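Local structure of DUF3836 domain-containing protein (Bacteroides vulgatus, 4R8O) at residues A[21-26]-A[32-37]. The protein is of unknown function but folds as a single-layer antiparallel beta sheet thought to have evolved from beta-hairpin repeats, and is probably made with a signal sequence. Sequence-based numbering, arbitrary orientation.
Sequences SETIFK and LTNYMK
The carbonyl oxygen of I24 is gripped by two consecutive amides of the facing strand. Y35 N reaches I24 O at 3.0 Å, in the carbonyl plane but with a bent N-H (139°), while M36 N points a straighter N-H at I24 O from 3.2 Å, though from above that plane. I24 N gives its proton to M36 O at 2.8 Å. Two residues facing one make a classic beta bulge in the hairpin of strands 18-28 and 31-42, and beyond it the ladder resumes one residue out of step, with K26 and T33 exchanging both backbone bonds. In this single-layer sheet the hairpin lies between strands 8-15 and 48-57. The F25 ring gathers its neighbours: the CD1 methyl of L32 sits over its centre, 4.1 Å from the centroid, and T23 CG2 lies against the opposite face nearer the rim. The N34 side chain runs alongside the ring, its amide plane turned 35° from it, and OD1 comes obliquely to F25 CE2. Trimming F25 to an alanine would probably leave the L32 methyl without its aromatic platform and open a gap between L32 and T23. I24, M36, K26 and T33 turn their side chains to one face of the sheet, T23 and K37 to the other; I24 CD1 meets CG of the selenomethionine M36 at 4.2 Å. Y35 turns a ring face to the extended K26 chain because chi1 of -176° swings CG away from the backbone N, and K26 CE rides over it 3.8 Å from the centroid. The ammonium lies further out on the same side, toward CE1, in an off-centre cation-pi contact, NZ 4.5 Å from the Y35 centroid, and a water hydrogen-bonded to Y35 OH takes a weak bond from NZ.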
ATOM      1  N   SER A  21      -8.423   1.076   3.449  1.00 60.02           N
ATOM      2  CA  SER A  21      -8.084   0.348   2.269  1.00 62.54           C
ATOM      3  C   SER A  21      -8.604   1.063   1.038  1.00 65.32           C
ATOM      4  O   SER A  21      -9.595   1.803   1.104  1.00 64.00           O
ATOM      5  CB  SER A  21      -8.705  -1.042   2.341  1.00 62.42           C
ATOM      6  OG  SER A  21      -8.547  -1.751   1.115  1.00 69.08           O
ATOM      7  N   GLU A  22      -7.961   0.787  -0.084  1.00 63.06           N
ATOM      8  CA  GLU A  22      -8.422   1.278  -1.367  1.00 62.37           C
ATOM      9  C   GLU A  22      -8.093   0.271  -2.460  1.00 58.92           C
ATOM     10  O   GLU A  22      -7.011  -0.284  -2.493  1.00 62.06           O
ATOM     11  CB  GLU A  22      -7.754   2.585  -1.646  1.00 66.04           C
ATOM     12  CG  GLU A  22      -8.355   3.310  -2.808  1.00 71.58           C
ATOM     13  CD  GLU A  22      -7.430   4.344  -3.350  1.00 74.36           C
ATOM     14  OE1 GLU A  22      -6.328   3.962  -3.786  1.00 88.33           O
ATOM     15  OE2 GLU A  22      -7.799   5.527  -3.337  1.00 76.40           O
ATOM     16  N   THR A  23      -9.019   0.069  -3.373  1.00 61.34           N
ATOM     17  CA  THR A  23      -8.849  -0.908  -4.427  1.00 59.54           C
ATOM     18  C   THR A  23      -8.831  -0.155  -5.764  1.00 61.29           C
ATOM     19  O   THR A  23      -9.580   0.802  -5.964  1.00 62.29           O
ATOM     20  CB  THR A  23      -9.963  -1.931  -4.354  1.00 57.86           C
ATOM     21  OG1 THR A  23     -10.049  -2.435  -3.015  1.00 60.74           O
ATOM     22  CG2 THR A  23      -9.697  -3.081  -5.274  1.00 60.02           C
ATOM     23  N   ILE A  24      -7.957  -0.595  -6.661  1.00 61.93           N
ATOM     24  CA  ILE A  24      -7.803   0.036  -7.972  1.00 67.14           C
ATOM     25  C   ILE A  24      -8.083  -1.056  -8.977  1.00 63.71           C
ATOM     26  O   ILE A  24      -7.637  -2.207  -8.809  1.00 61.59           O
ATOM     27  CB  ILE A  24      -6.423   0.696  -8.184  1.00 68.82           C
ATOM     28  CG1 ILE A  24      -6.087   1.612  -6.995  1.00 71.18           C
ATOM     29  CG2 ILE A  24      -6.419   1.540  -9.454  1.00 69.68           C
ATOM     30  CD1 ILE A  24      -4.630   2.044  -6.913  1.00 70.35           C
ATOM     31  N   PHE A  25      -8.870  -0.705  -9.987  1.00 59.64           N
ATOM     32  CA  PHE A  25      -9.259  -1.645 -11.007  1.00 60.47           C
ATOM     33  C   PHE A  25      -8.938  -1.071 -12.375  1.00 65.84           C
ATOM     34  O   PHE A  25      -8.773   0.137 -12.528  1.00 61.69           O
ATOM     35  CB  PHE A  25     -10.764  -1.871 -11.022  1.00 58.89           C
ATOM     36  CG  PHE A  25     -11.401  -2.152  -9.694  1.00 57.38           C
ATOM     37  CD1 PHE A  25     -11.884  -1.105  -8.900  1.00 57.44           C
ATOM     38  CD2 PHE A  25     -11.682  -3.470  -9.295  1.00 57.28           C
ATOM     39  CE1 PHE A  25     -12.542  -1.358  -7.688  1.00 59.08           C
ATOM     40  CE2 PHE A  25     -12.373  -3.719  -8.084  1.00 55.85           C
ATOM     41  CZ  PHE A  25     -12.775  -2.664  -7.269  1.00 53.14           C
ATOM     42  N   LYS A  26      -8.920  -1.959 -13.365  1.00 72.85           N
ATOM     43  CA  LYS A  26      -9.011  -1.591 -14.775  1.00 77.38           C
ATOM     44  C   LYS A  26     -10.429  -1.968 -15.228  1.00 84.03           C
ATOM     45  O   LYS A  26     -11.056  -2.863 -14.641  1.00 82.66           O
ATOM     46  CB  LYS A  26      -7.973  -2.354 -15.580  1.00 76.11           C
ATOM     47  CG  LYS A  26      -6.528  -2.024 -15.205  1.00 82.66           C
ATOM     48  CD  LYS A  26      -5.536  -2.875 -15.989  1.00 85.86           C
ATOM     49  CE  LYS A  26      -4.099  -2.389 -15.840  1.00 87.47           C
ATOM     50  NZ  LYS A  26      -3.178  -3.265 -16.616  1.00 88.37           N
ATOM     51  N   LEU A  32     -15.260  -4.603 -14.293  1.00 77.17           N
ATOM     52  CA  LEU A  32     -14.061  -4.221 -13.548  1.00 73.86           C
ATOM     53  C   LEU A  32     -13.182  -5.416 -13.322  1.00 73.76           C
ATOM     54  O   LEU A  32     -13.656  -6.512 -13.036  1.00 77.64           O
ATOM     55  CB  LEU A  32     -14.418  -3.705 -12.153  1.00 71.21           C
ATOM     56  CG  LEU A  32     -15.172  -2.402 -12.000  1.00 70.05           C
ATOM     57  CD1 LEU A  32     -15.616  -2.209 -10.558  1.00 69.58           C
ATOM     58  CD2 LEU A  32     -14.303  -1.239 -12.442  1.00 78.20           C
ATOM     59  N   THR A  33     -11.888  -5.186 -13.358  1.00 76.13           N
ATOM     60  CA  THR A  33     -10.955  -6.253 -13.092  1.00 79.19           C
ATOM     61  C   THR A  33      -9.924  -5.727 -12.118  1.00 78.76           C
ATOM     62  O   THR A  33      -9.363  -4.642 -12.285  1.00 86.20           O
ATOM     63  CB  THR A  33     -10.386  -6.843 -14.386  1.00 84.53           C
ATOM     64  OG1 THR A  33      -9.333  -7.749 -14.068  1.00 81.73           O
ATOM     65  CG2 THR A  33      -9.886  -5.761 -15.339  1.00 88.85           C
ATOM     66  N   ASN A  34      -9.718  -6.496 -11.064  1.00 76.82           N
ATOM     67  CA  ASN A  34      -8.814  -6.113  -9.993  1.00 70.77           C
ATOM     68  C   ASN A  34      -7.413  -5.836 -10.483  1.00 70.82           C
ATOM     69  O   ASN A  34      -6.902  -6.593 -11.307  1.00 72.05           O
ATOM     70  CB  ASN A  34      -8.730  -7.231  -8.947  1.00 63.74           C
ATOM     71  CG  ASN A  34      -9.935  -7.284  -8.046  1.00 63.53           C
ATOM     72  OD1 ASN A  34     -10.722  -6.342  -7.997  1.00 66.53           O
ATOM     73  ND2 ASN A  34     -10.086  -8.388  -7.303  1.00 60.00           N
ATOM     74  N   TYR A  35      -6.776  -4.802  -9.931  1.00 69.61           N
ATOM     75  CA  TYR A  35      -5.412  -4.453 -10.322  1.00 70.38           C
ATOM     76  C   TYR A  35      -4.409  -4.261  -9.195  1.00 69.81           C
ATOM     77  O   TYR A  35      -3.341  -4.891  -9.188  1.00 63.24           O
ATOM     78  CB  TYR A  35      -5.470  -3.200 -11.145  1.00 73.92           C
ATOM     79  CG  TYR A  35      -4.152  -2.795 -11.683  1.00 77.59           C
ATOM     80  CD1 TYR A  35      -3.334  -3.710 -12.367  1.00 81.68           C
ATOM     81  CD2 TYR A  35      -3.704  -1.496 -11.532  1.00 84.54           C
ATOM     82  CE1 TYR A  35      -2.113  -3.329 -12.875  1.00 84.14           C
ATOM     83  CE2 TYR A  35      -2.490  -1.100 -12.060  1.00 83.68           C
ATOM     84  CZ  TYR A  35      -1.702  -2.017 -12.730  1.00 83.88           C
ATOM     85  OH  TYR A  35      -0.492  -1.635 -13.239  1.00 87.90           O
HETATM   86  N   MSE A  36      -4.755  -3.386  -8.262  1.00 67.01           N
HETATM   87  CA  MSE A  36      -3.924  -3.131  -7.102  1.00 66.55           C
HETATM   88  C   MSE A  36      -4.773  -2.822  -5.890  1.00 64.42           C
HETATM   89  O   MSE A  36      -5.865  -2.311  -6.023  1.00 66.96           O
HETATM   90  CB  MSE A  36      -3.004  -2.013  -7.594  1.00 67.22           C
HETATM   91  CG  MSE A  36      -2.221  -1.366  -6.480  1.00 71.43           C
HETATM   92 SE   MSE A  36      -0.458  -0.669  -6.995  0.75 83.81          SE
HETATM   93  CE  MSE A  36      -0.385  -0.166  -5.151  1.00 75.83           C
ATOM     94  N   LYS A  37      -4.267  -3.098  -4.693  1.00 66.23           N
ATOM     95  CA  LYS A  37      -5.007  -2.837  -3.434  1.00 59.64           C
ATOM     96  C   LYS A  37      -4.048  -2.250  -2.446  1.00 59.28           C
ATOM     97  O   LYS A  37      -2.963  -2.799  -2.227  1.00 60.60           O
ATOM     98  CB  LYS A  37      -5.567  -4.137  -2.885  1.00 63.17           C
ATOM     99  CG  LYS A  37      -6.579  -3.987  -1.755  1.00 63.75           C
ATOM    100  CD  LYS A  37      -7.014  -5.357  -1.289  1.00 61.55           C
ATOM    101  CE  LYS A  37      -7.937  -5.279  -0.090  1.00 68.15           C
ATOM    102  NZ  LYS A  37      -7.847  -6.515   0.726  1.00 71.20           N
TER
HETATM  103  O   HOH W   1      -0.440  -1.624 -15.877  1.00 77.25           O